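Extracellular solute-binding protein, family 1 (Bifidobacterium longum subsp. infantis, PDB 6FTH) probably binds human milk oligosaccharides outside the cell and delivers them to an ABC transporter for uptake. Local coordinates at residues A[165-170]-A[176-181]; A[244-249]-A[501-506]; A[339-344]-A[358-363]. One frame throughout, in Å; residues are numbered along the deposited sequence.

Contact 1: A[165-170]-A[176-181]; sequences LGLQVP and LENVLK
The carbonyl oxygen of Leu176, whose residue also meets Pro170 across the contact, receives the amide of Leu180 (Leu180 N to Leu176 O 2.9 Å), a regular bond of the helix against which the loop 165-170 is laid. Two helices are joined here by a short extended loop that leaves the first through a Schellman motif, in which Gly166 has positive phi and the chain makes two bonds back into the last helical turn. Helix 159-165 ends, the connection runs back antiparallel to the next helix, and helix 173-185 then lies beside the first, pointing roughly the same way, a worked example of how a short connection is closed by apolar packing. Beyond the glycine, Pro170 presses one side of its ring on the helix backbone, with Pro170 CB 3.5 Å from Leu176 N. Because Leu176 has CG anti to its backbone N (chi1 174°), its side chain crosses the proline at a slant, and Leu176 CD1 comes to 4.1 Å from Pro170 CG. Leu176 also touches Tyr257 of helix 249-263.

One turn further along, Val179 crosses the proline at about a right angle. Its CG2 branch, set beside the backbone N, does the touching: Val179 CG2 lies 4.2 Å from Pro170 CB. The same methyl stands 4.4 Å from Leu167 CD1, so a single branch spans both ends of the extended piece, while Leu162 of the preceding helix backs both Leu167 and Val179. On the far side of the helix, Glu177 OE2 pairs with Lys181 NZ in a salt bridge whose hydrogen bond is weak, and Glu177 OE1 with Lys260, tying helix 173-185 to helix 249-263. At the solvent-facing margin Leu167 turns its second methyl to an amide, with Leu167 CD2 4.3 Å from Asn178 ND2.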
ATOM      1  N   LEU A 165     -27.302  13.666  15.310  1.00 18.00           N
ATOM      2  CA  LEU A 165     -27.057  15.028  15.769  1.00 17.30           C
ATOM      3  C   LEU A 165     -27.537  16.084  14.793  1.00 16.91           C
ATOM      4  O   LEU A 165     -27.445  17.276  15.094  1.00 20.90           O
ATOM      5  CB  LEU A 165     -25.561  15.227  16.039  1.00 18.61           C
ATOM      6  CG  LEU A 165     -24.959  14.314  17.102  1.00 20.08           C
ATOM      7  CD1 LEU A 165     -23.482  14.659  17.293  1.00 19.13           C
ATOM      8  CD2 LEU A 165     -25.737  14.446  18.415  1.00 21.26           C
ATOM      9  N   GLY A 166     -28.049  15.687  13.636  1.00 16.08           N
ATOM     10  CA  GLY A 166     -28.502  16.657  12.660  1.00 14.91           C
ATOM     11  C   GLY A 166     -27.367  17.441  12.027  1.00 14.96           C
ATOM     12  O   GLY A 166     -27.474  18.663  11.848  1.00 17.31           O
ATOM     13  N   LEU A 167     -26.288  16.750  11.675  1.00 17.53           N
ATOM     14  CA  LEU A 167     -25.116  17.312  11.026  1.00 16.21           C
ATOM     15  C   LEU A 167     -24.977  16.761   9.612  1.00 17.93           C
ATOM     16  O   LEU A 167     -25.299  15.604   9.344  1.00 18.85           O
ATOM     17  CB  LEU A 167     -23.866  16.936  11.801  1.00 16.61           C
ATOM     18  CG  LEU A 167     -23.823  17.442  13.240  1.00 18.44           C
ATOM     19  CD1 LEU A 167     -22.749  16.703  14.000  1.00 18.69           C
ATOM     20  CD2 LEU A 167     -23.575  18.914  13.276  1.00 19.55           C
ATOM     21  N   GLN A 168     -24.488  17.607   8.714  1.00 17.07           N
ATOM     22  CA  GLN A 168     -24.125  17.172   7.376  1.00 15.93           C
ATOM     23  C   GLN A 168     -22.680  16.688   7.364  1.00 16.23           C
ATOM     24  O   GLN A 168     -21.878  17.022   8.233  1.00 15.49           O
ATOM     25  CB  GLN A 168     -24.288  18.326   6.395  1.00 18.67           C
ATOM     26  CG  GLN A 168     -25.744  18.763   6.235  1.00 22.96           C
ATOM     27  CD  GLN A 168     -25.923  19.822   5.166  1.00 32.34           C
ATOM     28  OE1 GLN A 168     -24.990  20.146   4.432  1.00 30.05           O
ATOM     29  NE2 GLN A 168     -27.125  20.371   5.080  1.00 32.44           N
ATOM     30  N   VAL A 169     -22.356  15.893   6.354  1.00 14.95           N
ATOM     31  CA  VAL A 169     -20.953  15.505   6.145  1.00 16.35           C
ATOM     32  C   VAL A 169     -20.116  16.770   5.970  1.00 13.71           C
ATOM     33  O   VAL A 169     -20.482  17.650   5.164  1.00 15.29           O
ATOM     34  CB  VAL A 169     -20.840  14.592   4.916  1.00 14.06           C
ATOM     35  CG1 VAL A 169     -19.377  14.440   4.504  1.00 18.26           C
ATOM     36  CG2 VAL A 169     -21.437  13.250   5.234  1.00 17.26           C
ATOM     37  N   PRO A 170     -19.002  16.923   6.682  1.00 14.34           N
ATOM     38  CA  PRO A 170     -18.228  18.169   6.579  1.00 13.75           C
ATOM     39  C   PRO A 170     -17.429  18.236   5.289  1.00 13.69           C
ATOM     40  O   PRO A 170     -16.866  17.235   4.841  1.00 13.26           O
ATOM     41  CB  PRO A 170     -17.293  18.092   7.795  1.00 15.50           C
ATOM     42  CG  PRO A 170     -17.130  16.616   8.020  1.00 13.43           C
ATOM     43  CD  PRO A 170     -18.466  16.030   7.722  1.00 13.51           C
ATOM     44  N   LEU A 176     -15.417  20.382   9.620  1.00 14.06           N
ATOM     45  CA  LEU A 176     -14.940  19.190  10.313  1.00 11.74           C
ATOM     46  C   LEU A 176     -14.727  19.461  11.800  1.00 13.03           C
ATOM     47  O   LEU A 176     -15.115  18.642  12.647  1.00 14.94           O
ATOM     48  CB  LEU A 176     -13.681  18.634   9.655  1.00 12.99           C
ATOM     49  CG  LEU A 176     -12.998  17.466  10.353  1.00 11.51           C
ATOM     50  CD1 LEU A 176     -13.909  16.249  10.455  1.00 15.74           C
ATOM     51  CD2 LEU A 176     -11.706  17.138   9.609  1.00 12.87           C
ATOM     52  N   GLU A 177     -14.104  20.594  12.136  1.00 14.14           N
ATOM     53  CA  GLU A 177     -13.898  20.924  13.538  1.00 15.48           C
ATOM     54  C   GLU A 177     -15.236  21.012  14.268  1.00 13.57           C
ATOM     55  O   GLU A 177     -15.384  20.485  15.387  1.00 15.78           O
ATOM     56  CB  GLU A 177     -13.106  22.232  13.654  1.00 15.05           C
ATOM     57  CG  GLU A 177     -12.781  22.581  15.072  1.00 16.84           C
ATOM     58  CD  GLU A 177     -12.047  23.899  15.216  1.00 23.43           C
ATOM     59  OE1 GLU A 177     -11.885  24.636  14.216  1.00 23.47           O
ATOM     60  OE2 GLU A 177     -11.619  24.188  16.351  1.00 21.67           O
ATOM     61  N   ASN A 178     -16.235  21.628  13.638  1.00 13.72           N
ATOM     62  CA  ASN A 178     -17.543  21.754  14.284  1.00 15.73           C
ATOM     63  C   ASN A 178     -18.164  20.389  14.541  1.00 16.59           C
ATOM     64  O   ASN A 178     -18.716  20.140  15.627  1.00 15.99           O
ATOM     65  CB  ASN A 178     -18.458  22.615  13.424  1.00 17.23           C
ATOM     66  CG  ASN A 178     -19.838  22.784  14.024  1.00 29.72           C
ATOM     67  OD1 ASN A 178     -19.998  23.415  15.077  1.00 34.18           O
ATOM     68  ND2 ASN A 178     -20.852  22.234  13.349  1.00 28.69           N
ATOM     69  N   VAL A 179     -18.090  19.485  13.557  1.00 14.56           N
ATOM     70  CA  VAL A 179     -18.596  18.126  13.742  1.00 13.78           C
ATOM     71  C   VAL A 179     -17.885  17.427  14.892  1.00 14.81           C
ATOM     72  O   VAL A 179     -18.513  16.744  15.722  1.00 15.68           O
ATOM     73  CB  VAL A 179     -18.437  17.333  12.426  1.00 14.38           C
ATOM     74  CG1 VAL A 179     -18.578  15.848  12.670  1.00 17.07           C
ATOM     75  CG2 VAL A 179     -19.416  17.840  11.380  1.00 16.03           C
ATOM     76  N   LEU A 180     -16.558  17.567  14.964  1.00 15.00           N
ATOM     77  CA  LEU A 180     -15.813  16.871  15.996  1.00 12.27           C
ATOM     78  C   LEU A 180     -16.171  17.393  17.381  1.00 13.82           C
ATOM     79  O   LEU A 180     -16.240  16.611  18.330  1.00 14.96           O
ATOM     80  CB  LEU A 180     -14.315  17.014  15.740  1.00 13.95           C
ATOM     81  CG  LEU A 180     -13.780  16.351  14.454  1.00 14.15           C
ATOM     82  CD1 LEU A 180     -12.322  16.619  14.348  1.00 15.51           C
ATOM     83  CD2 LEU A 180     -14.041  14.858  14.444  1.00 13.32           C
ATOM     84  N   LYS A 181     -16.391  18.711  17.519  1.00 14.62           N
ATOM     85  CA  LYS A 181     -16.827  19.259  18.806  1.00 13.87           C
ATOM     86  C   LYS A 181     -18.167  18.674  19.223  1.00 16.87           C
ATOM     87  O   LYS A 181     -18.388  18.388  20.407  1.00 17.03           O
ATOM     88  CB  LYS A 181     -16.917  20.782  18.735  1.00 14.84           C
ATOM     89  CG  LYS A 181     -15.548  21.471  18.636  1.00 16.47           C
ATOM     90  CD  LYS A 181     -15.612  22.978  18.478  1.00 19.60           C
ATOM     91  CE  LYS A 181     -14.194  23.578  18.453  1.00 22.10           C
ATOM     92  NZ  LYS A 181     -14.212  25.047  18.096  1.00 30.32           N
TER

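Contact 2: A[244-249]-A[501-506]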
ATOM      1  N   SER A 244       9.267  18.751  -2.349  1.00 12.74           N
ATOM      2  CA  SER A 244       9.032  18.109  -1.063  1.00 11.95           C
ATOM      3  C   SER A 244       7.956  18.852  -0.298  1.00 12.36           C
ATOM      4  O   SER A 244       7.996  20.074  -0.178  1.00 12.71           O
ATOM      5  CB  SER A 244      10.294  18.060  -0.206  1.00 12.66           C
ATOM      6  OG  SER A 244      10.012  17.470   1.073  1.00 13.35           O
ATOM      7  N   PHE A 245       6.996  18.108   0.247  1.00 11.36           N
ATOM      8  CA  PHE A 245       6.023  18.768   1.091  1.00 10.66           C
ATOM      9  C   PHE A 245       6.532  18.998   2.506  1.00 13.18           C
ATOM     10  O   PHE A 245       5.872  19.707   3.264  1.00 13.04           O
ATOM     11  CB  PHE A 245       4.658  18.060   1.088  1.00 11.93           C
ATOM     12  CG  PHE A 245       4.666  16.613   1.555  1.00 12.34           C
ATOM     13  CD1 PHE A 245       4.816  16.277   2.897  1.00 13.21           C
ATOM     14  CD2 PHE A 245       4.399  15.604   0.649  1.00 13.58           C
ATOM     15  CE1 PHE A 245       4.771  14.957   3.304  1.00 12.48           C
ATOM     16  CE2 PHE A 245       4.362  14.264   1.045  1.00 13.36           C
ATOM     17  CZ  PHE A 245       4.523  13.945   2.386  1.00 13.60           C
ATOM     18  N   LEU A 246       7.703  18.467   2.854  1.00 11.64           N
ATOM     19  CA  LEU A 246       8.186  18.547   4.227  1.00 12.48           C
ATOM     20  C   LEU A 246       8.453  19.975   4.653  1.00 13.95           C
ATOM     21  O   LEU A 246       8.446  20.257   5.853  1.00 14.60           O
ATOM     22  CB  LEU A 246       9.467  17.729   4.374  1.00 13.46           C
ATOM     23  CG  LEU A 246       9.328  16.230   4.150  1.00 11.69           C
ATOM     24  CD1 LEU A 246      10.700  15.559   4.240  1.00 14.88           C
ATOM     25  CD2 LEU A 246       8.372  15.593   5.150  1.00 14.50           C
ATOM     26  N   THR A 247       8.696  20.883   3.705  1.00 14.50           N
ATOM     27  CA  THR A 247       8.953  22.292   3.985  1.00 13.44           C
ATOM     28  C   THR A 247       7.881  23.198   3.392  1.00 16.30           C
ATOM     29  O   THR A 247       8.097  24.407   3.232  1.00 16.73           O
ATOM     30  CB  THR A 247      10.344  22.701   3.471  1.00 17.01           C
ATOM     31  OG1 THR A 247      10.412  22.454   2.063  1.00 17.94           O
ATOM     32  CG2 THR A 247      11.424  21.917   4.166  1.00 18.59           C
ATOM     33  N   SER A 248       6.714  22.644   3.073  1.00 14.00           N
ATOM     34  CA  SER A 248       5.660  23.405   2.421  1.00 15.49           C
ATOM     35  C   SER A 248       4.753  24.086   3.443  1.00 13.78           C
ATOM     36  O   SER A 248       4.537  23.575   4.542  1.00 13.92           O
ATOM     37  CB  SER A 248       4.806  22.496   1.538  1.00 14.14           C
ATOM     38  OG  SER A 248       4.067  21.568   2.305  1.00 12.98           O
ATOM     39  N   ASP A 249       4.192  25.226   3.047  1.00 16.19           N
ATOM     40  CA  ASP A 249       3.160  25.865   3.854  1.00 16.44           C
ATOM     41  C   ASP A 249       1.988  24.907   4.088  1.00 16.11           C
ATOM     42  O   ASP A 249       1.373  24.918   5.160  1.00 14.33           O
ATOM     43  CB  ASP A 249       2.690  27.139   3.162  1.00 20.14           C
ATOM     44  CG  ASP A 249       3.773  28.217   3.097  1.00 39.27           C
ATOM     45  OD1 ASP A 249       4.644  28.276   4.007  1.00 39.58           O
ATOM     46  OD2 ASP A 249       3.726  29.027   2.136  1.00 45.25           O
ATOM     47  N   LEU A 501      20.625  18.560   5.618  1.00 14.73           N
ATOM     48  CA  LEU A 501      20.636  17.112   5.562  1.00 15.17           C
ATOM     49  C   LEU A 501      20.399  16.568   4.156  1.00 14.11           C
ATOM     50  O   LEU A 501      20.297  15.352   3.974  1.00 16.79           O
ATOM     51  CB  LEU A 501      19.605  16.555   6.569  1.00 14.56           C
ATOM     52  CG  LEU A 501      19.844  16.954   8.030  1.00 13.28           C
ATOM     53  CD1 LEU A 501      18.693  16.484   8.901  1.00 16.36           C
ATOM     54  CD2 LEU A 501      21.151  16.318   8.522  1.00 15.90           C
ATOM     55  N   GLY A 502      20.336  17.443   3.152  1.00 14.20           N
ATOM     56  CA  GLY A 502      20.273  17.015   1.770  1.00 13.15           C
ATOM     57  C   GLY A 502      18.891  17.009   1.146  1.00 12.89           C
ATOM     58  O   GLY A 502      18.733  16.433   0.073  1.00 14.85           O
ATOM     59  N   LEU A 503      17.881  17.606   1.800  1.00 12.99           N
ATOM     60  CA  LEU A 503      16.530  17.566   1.228  1.00 12.66           C
ATOM     61  C   LEU A 503      16.506  18.054  -0.214  1.00 13.45           C
ATOM     62  O   LEU A 503      15.849  17.439  -1.063  1.00 12.86           O
ATOM     63  CB  LEU A 503      15.555  18.374   2.077  1.00 12.77           C
ATOM     64  CG  LEU A 503      14.109  18.370   1.581  1.00 12.10           C
ATOM     65  CD1 LEU A 503      13.594  16.973   1.574  1.00 14.58           C
ATOM     66  CD2 LEU A 503      13.231  19.233   2.461  1.00 15.65           C
ATOM     67  N   GLN A 504      17.198  19.158  -0.510  1.00 12.55           N
ATOM     68  CA  GLN A 504      17.111  19.722  -1.861  1.00 14.37           C
ATOM     69  C   GLN A 504      17.847  18.864  -2.880  1.00 13.43           C
ATOM     70  O   GLN A 504      17.459  18.840  -4.059  1.00 12.72           O
ATOM     71  CB  GLN A 504      17.611  21.159  -1.895  1.00 13.96           C
ATOM     72  CG  GLN A 504      16.860  22.094  -1.015  1.00 18.08           C
ATOM     73  CD  GLN A 504      15.388  22.006  -1.249  1.00 19.48           C
ATOM     74  OE1 GLN A 504      14.930  21.980  -2.391  1.00 20.67           O
ATOM     75  NE2 GLN A 504      14.627  21.905  -0.170  1.00 23.75           N
ATOM     76  N   GLU A 505      18.888  18.134  -2.459  1.00 12.25           N
ATOM     77  CA  GLU A 505      19.490  17.129  -3.320  1.00 11.55           C
ATOM     78  C   GLU A 505      18.475  16.040  -3.641  1.00 12.84           C
ATOM     79  O   GLU A 505      18.356  15.588  -4.787  1.00 12.84           O
ATOM     80  CB  GLU A 505      20.722  16.523  -2.634  1.00 13.78           C
ATOM     81  CG  GLU A 505      21.401  15.417  -3.451  1.00 14.40           C
ATOM     82  CD  GLU A 505      22.642  14.838  -2.766  1.00 18.83           C
ATOM     83  OE1 GLU A 505      22.678  14.807  -1.503  1.00 16.60           O
ATOM     84  OE2 GLU A 505      23.567  14.411  -3.500  1.00 20.73           O
ATOM     85  N   ASN A 506      17.733  15.601  -2.626  1.00 12.04           N
ATOM     86  CA  ASN A 506      16.730  14.568  -2.844  1.00 12.74           C
ATOM     87  C   ASN A 506      15.636  15.051  -3.797  1.00 11.12           C
ATOM     88  O   ASN A 506      15.184  14.297  -4.662  1.00 11.45           O
ATOM     89  CB  ASN A 506      16.120  14.146  -1.496  1.00 12.59           C
ATOM     90  CG  ASN A 506      17.003  13.207  -0.705  1.00 16.94           C
ATOM     91  OD1 ASN A 506      18.181  13.074  -0.970  1.00 14.39           O
ATOM     92  ND2 ASN A 506      16.402  12.507   0.252  1.00 18.57           N
TER
HETATM   93  O   HOH W   1      11.835  21.407  -0.106  1.00 28.84           O
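Leu503 holds CG anti to its own backbone N (chi1 -179°), which sends its forked end straight at the loop 244-249, while Thr247, with OG1 between its backbone N and carbonyl carbon (chi1 59°), turns its methyl to meet it. The two side chains come tip to tip, Thr247 CG2 lying 3.7 Å from Leu503 CD2. The setting is an ST turn in the loop between strand 241-244 and helix 249-263, met by the first turn of helix 503-518 some 250 residues later, and it illustrates how one leucine packs against a turn held in shape by its own polar bonds.

The other methyl of the fork works on the strand end, where Leu503 CD1 rests 3.7 Å from Ser244 OG. That hydroxyl has polar partners of its own: it bonds to Gly234 O and accepts the amide two residues on to form the ST turn, Leu246 N to Ser244 OG being 3.1 Å with an N-H...O angle of 158°. Leu246 crosses the same methyl at a slant, its CD1 4.2 Å from Leu503 CD1, and Leu498 of helix 487-500 backs both leucines.

Further along, Phe245 O is gripped twice by one residue, through the backbone N and the hydroxyl of Ser248, the latter the shorter at 2.8 Å from Ser248 OG to Phe245 O. The same hydroxyl N-caps helix 249-263 through Tyr251 N. On the opposing segment, Gly502, with positive phi, is the C-prime residue of a Schellman motif closing helix 487-500 and also the N-cap of the next helix. Toward the outside, a water completes the junction: it accepts from Gln504 NE2 at 2.8 Å and hydrogen-bonds Thr247 OG1 at 2.8 Å.

Contact 3: A[339-344]-A[358-363]; sequences DRFSLS and NLLYSE
The ring of Phe341 is met at its edge, near the ring plane, by a methyl of Leu360: Phe341 CD2 and Leu360 CD1 are 4.2 Å apart, and the two side chains cross at about a right angle. Ala357 and Leu140 also touch this phenylalanine. The second flat group, the phenol of Tyr361, points its oxygen at the strand, with Tyr361 OH 3.9 Å from Arg340 CB. The same hydroxyl stands 4.5 Å from Phe341 CB, yet its polar need is met by Pro141 O, to which it hydrogen-bonds, so that a buried oxygen ends among carbons without being stranded.

Arg340 and Phe341 can both turn to the helix side because they form a classic beta bulge opposite Leu140. The example shows how a bulge where strand 339-343 of a mixed sheet turns a corner at Arg340 seats the end of helix 350-360. Only the aliphatic start of the arginine serves this contact; its chain bends at chi2 (-68°) and carries the guanidinium away, where Arg340 NH1 meets the carbonyls of Asp407 and Phe409. The salt bridge of Arg340 NE to Asp339 OD1, 2.9 Å, is skewed: the nitrogen lies 36° above the carboxylate plane, and the oxygen 25° out of the guanidinium plane. His89 bonds the other oxygen of Asp339. Past the helix end, Ser362 OG gives its proton to Leu359 O at 2.7 Å, on a lone pair in the carbonyl plane, and that oxygen also accepts Ser362 N at 3.0 Å.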
ATOM      1  N   ASP A 339       7.731  -7.252  -6.321  1.00 14.78           N
ATOM      2  CA  ASP A 339       8.758  -8.156  -5.816  1.00 15.61           C
ATOM      3  C   ASP A 339       8.379  -9.625  -5.978  1.00 14.46           C
ATOM      4  O   ASP A 339       8.675 -10.444  -5.113  1.00 15.56           O
ATOM      5  CB  ASP A 339       9.026  -7.871  -4.339  1.00 15.07           C
ATOM      6  CG  ASP A 339       7.855  -8.223  -3.444  1.00 17.65           C
ATOM      7  OD1 ASP A 339       6.683  -8.074  -3.856  1.00 15.83           O
ATOM      8  OD2 ASP A 339       8.087  -8.649  -2.302  1.00 17.43           O
ATOM      9  N   ARG A 340       7.756 -10.007  -7.079  1.00 11.73           N
ATOM     10  CA  ARG A 340       7.019 -11.266  -7.077  1.00 11.25           C
ATOM     11  C   ARG A 340       7.644 -12.424  -7.858  1.00 13.36           C
ATOM     12  O   ARG A 340       7.124 -13.542  -7.796  1.00 15.23           O
ATOM     13  CB  ARG A 340       5.560 -10.996  -7.448  1.00 13.03           C
ATOM     14  CG  ARG A 340       4.901 -10.047  -6.451  1.00 12.25           C
ATOM     15  CD  ARG A 340       4.754 -10.721  -5.089  1.00 13.25           C
ATOM     16  NE  ARG A 340       4.417  -9.831  -3.983  1.00 15.35           N
ATOM     17  CZ  ARG A 340       3.181  -9.595  -3.559  1.00 13.77           C
ATOM     18  NH1 ARG A 340       2.114 -10.111  -4.183  1.00 12.83           N
ATOM     19  NH2 ARG A 340       3.000  -8.800  -2.501  1.00 16.88           N
ATOM     20  N   PHE A 341       8.747 -12.218  -8.563  1.00 11.86           N
ATOM     21  CA  PHE A 341       9.468 -13.340  -9.163  1.00 15.05           C
ATOM     22  C   PHE A 341      10.845 -12.893  -9.606  1.00 13.91           C
ATOM     23  O   PHE A 341      10.963 -11.971 -10.424  1.00 14.10           O
ATOM     24  CB  PHE A 341       8.710 -13.872 -10.392  1.00 14.99           C
ATOM     25  CG  PHE A 341       9.315 -15.121 -11.000  1.00 14.93           C
ATOM     26  CD1 PHE A 341      10.433 -15.050 -11.826  1.00 15.60           C
ATOM     27  CD2 PHE A 341       8.753 -16.367 -10.755  1.00 15.81           C
ATOM     28  CE1 PHE A 341      10.987 -16.199 -12.385  1.00 19.43           C
ATOM     29  CE2 PHE A 341       9.311 -17.523 -11.305  1.00 18.40           C
ATOM     30  CZ  PHE A 341      10.438 -17.432 -12.104  1.00 17.58           C
ATOM     31  N   SER A 342      11.896 -13.539  -9.108  1.00 15.84           N
ATOM     32  CA  SER A 342      13.238 -13.287  -9.608  1.00 16.05           C
ATOM     33  C   SER A 342      13.956 -14.617  -9.790  1.00 16.04           C
ATOM     34  O   SER A 342      13.747 -15.546  -9.007  1.00 16.08           O
ATOM     35  CB  SER A 342      14.053 -12.391  -8.660  1.00 16.24           C
ATOM     36  OG  SER A 342      13.548 -11.058  -8.600  1.00 15.18           O
ATOM     37  N   LEU A 343      14.760 -14.699 -10.842  1.00 16.38           N
ATOM     38  CA  LEU A 343      15.467 -15.912 -11.247  1.00 18.00           C
ATOM     39  C   LEU A 343      16.958 -15.693 -11.044  1.00 16.72           C
ATOM     40  O   LEU A 343      17.506 -14.695 -11.510  1.00 18.48           O
ATOM     41  CB  LEU A 343      15.210 -16.192 -12.730  1.00 16.15           C
ATOM     42  CG  LEU A 343      15.898 -17.374 -13.420  1.00 19.28           C
ATOM     43  CD1 LEU A 343      15.594 -18.691 -12.727  1.00 20.42           C
ATOM     44  CD2 LEU A 343      15.480 -17.437 -14.882  1.00 20.08           C
ATOM     45  N   SER A 344      17.613 -16.630 -10.371  1.00 16.84           N
ATOM     46  CA  SER A 344      19.056 -16.539 -10.199  1.00 18.22           C
ATOM     47  C   SER A 344      19.748 -16.638 -11.550  1.00 20.82           C
ATOM     48  O   SER A 344      19.413 -17.488 -12.380  1.00 19.74           O
ATOM     49  CB  SER A 344      19.554 -17.685  -9.317  1.00 20.58           C
ATOM     50  OG  SER A 344      20.968 -17.759  -9.375  1.00 28.15           O
ATOM     51  N   ASN A 358       5.809 -18.850 -16.294  1.00 17.00           N
ATOM     52  CA  ASN A 358       4.713 -18.754 -17.237  1.00 17.03           C
ATOM     53  C   ASN A 358       3.452 -19.369 -16.653  1.00 15.09           C
ATOM     54  O   ASN A 358       2.356 -18.827 -16.816  1.00 15.89           O
ATOM     55  CB  ASN A 358       5.092 -19.434 -18.553  1.00 16.90           C
ATOM     56  CG  ASN A 358       4.082 -19.166 -19.620  1.00 19.50           C
ATOM     57  OD1 ASN A 358       3.740 -18.013 -19.877  1.00 19.64           O
ATOM     58  ND2 ASN A 358       3.520 -20.231 -20.199  1.00 20.51           N
ATOM     59  N   LEU A 359       3.594 -20.503 -15.960  1.00 16.31           N
ATOM     60  CA  LEU A 359       2.433 -21.182 -15.397  1.00 15.82           C
ATOM     61  C   LEU A 359       1.851 -20.420 -14.205  1.00 15.45           C
ATOM     62  O   LEU A 359       0.623 -20.316 -14.070  1.00 15.62           O
ATOM     63  CB  LEU A 359       2.795 -22.613 -15.012  1.00 17.18           C
ATOM     64  CG  LEU A 359       3.123 -23.530 -16.196  1.00 22.77           C
ATOM     65  CD1 LEU A 359       3.602 -24.874 -15.693  1.00 20.73           C
ATOM     66  CD2 LEU A 359       1.892 -23.705 -17.096  1.00 23.14           C
ATOM     67  N   LEU A 360       2.717 -19.868 -13.333  1.00 14.09           N
ATOM     68  CA  LEU A 360       2.238 -19.040 -12.230  1.00 15.44           C
ATOM     69  C   LEU A 360       1.335 -17.925 -12.722  1.00 10.77           C
ATOM     70  O   LEU A 360       0.330 -17.610 -12.074  1.00 13.74           O
ATOM     71  CB  LEU A 360       3.405 -18.440 -11.433  1.00 13.82           C
ATOM     72  CG  LEU A 360       4.138 -19.422 -10.510  1.00 14.56           C
ATOM     73  CD1 LEU A 360       5.453 -18.808 -10.061  1.00 14.97           C
ATOM     74  CD2 LEU A 360       3.314 -19.823  -9.305  1.00 18.56           C
ATOM     75  N   TYR A 361       1.685 -17.333 -13.870  1.00 12.65           N
ATOM     76  CA  TYR A 361       0.973 -16.198 -14.447  1.00 13.71           C
ATOM     77  C   TYR A 361      -0.157 -16.610 -15.384  1.00 15.32           C
ATOM     78  O   TYR A 361      -0.826 -15.743 -15.968  1.00 14.71           O
ATOM     79  CB  TYR A 361       1.983 -15.238 -15.108  1.00 13.21           C
ATOM     80  CG  TYR A 361       2.713 -14.427 -14.039  1.00 14.72           C
ATOM     81  CD1 TYR A 361       3.713 -14.995 -13.257  1.00 14.48           C
ATOM     82  CD2 TYR A 361       2.344 -13.122 -13.760  1.00 13.64           C
ATOM     83  CE1 TYR A 361       4.334 -14.285 -12.241  1.00 13.65           C
ATOM     84  CE2 TYR A 361       2.972 -12.395 -12.745  1.00 14.18           C
ATOM     85  CZ  TYR A 361       3.958 -12.980 -11.999  1.00 13.79           C
ATOM     86  OH  TYR A 361       4.579 -12.289 -10.978  1.00 14.84           O
ATOM     87  N   SER A 362      -0.419 -17.911 -15.510  1.00 14.38           N
ATOM     88  CA  SER A 362      -1.620 -18.327 -16.208  1.00 13.74           C
ATOM     89  C   SER A 362      -2.825 -18.095 -15.310  1.00 13.23           C
ATOM     90  O   SER A 362      -2.712 -18.042 -14.086  1.00 13.16           O
ATOM     91  CB  SER A 362      -1.546 -19.821 -16.563  1.00 15.53           C
ATOM     92  OG  SER A 362      -1.704 -20.642 -15.423  1.00 15.68           O
ATOM     93  N   GLU A 363      -4.008 -18.020 -15.926  1.00 15.00           N
ATOM     94  CA  GLU A 363      -5.221 -17.817 -15.143  1.00 12.72           C
ATOM     95  C   GLU A 363      -5.430 -18.952 -14.147  1.00 16.41           C
ATOM     96  O   GLU A 363      -5.756 -18.706 -12.977  1.00 14.98           O
ATOM     97  CB  GLU A 363      -6.414 -17.655 -16.086  1.00 14.44           C
ATOM     98  CG  GLU A 363      -7.740 -17.371 -15.402  1.00 14.13           C
ATOM     99  CD  GLU A 363      -8.870 -17.147 -16.387  1.00 17.05           C
ATOM    100  OE1 GLU A 363      -8.566 -16.546 -17.445  1.00 18.82           O
ATOM    101  OE2 GLU A 363     -10.027 -17.558 -16.109  1.00 16.40           O
TER

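In the fold
The three contacts lie apart in a two-lobed solute-binding fold. Contact 1 and contact 2, with centres 35 Å apart, are related through helix 249-263: the helix of contact 1 packs on it, and the loop of contact 2 leads into it. Contact 3 belongs to the sheet of strands 29-36, 59-66, 86-88 and 339-343; its centre is 49 Å from that of contact 1, on the opposite side of the chain's centre, and 38 Å from that of contact 2. Along the sequence contact 1 closes first, and contact 3 is nested in the long loop that contact 2 closes. This order suggests that the chain crosses between the lobes, consistent with the hinged architecture of this family.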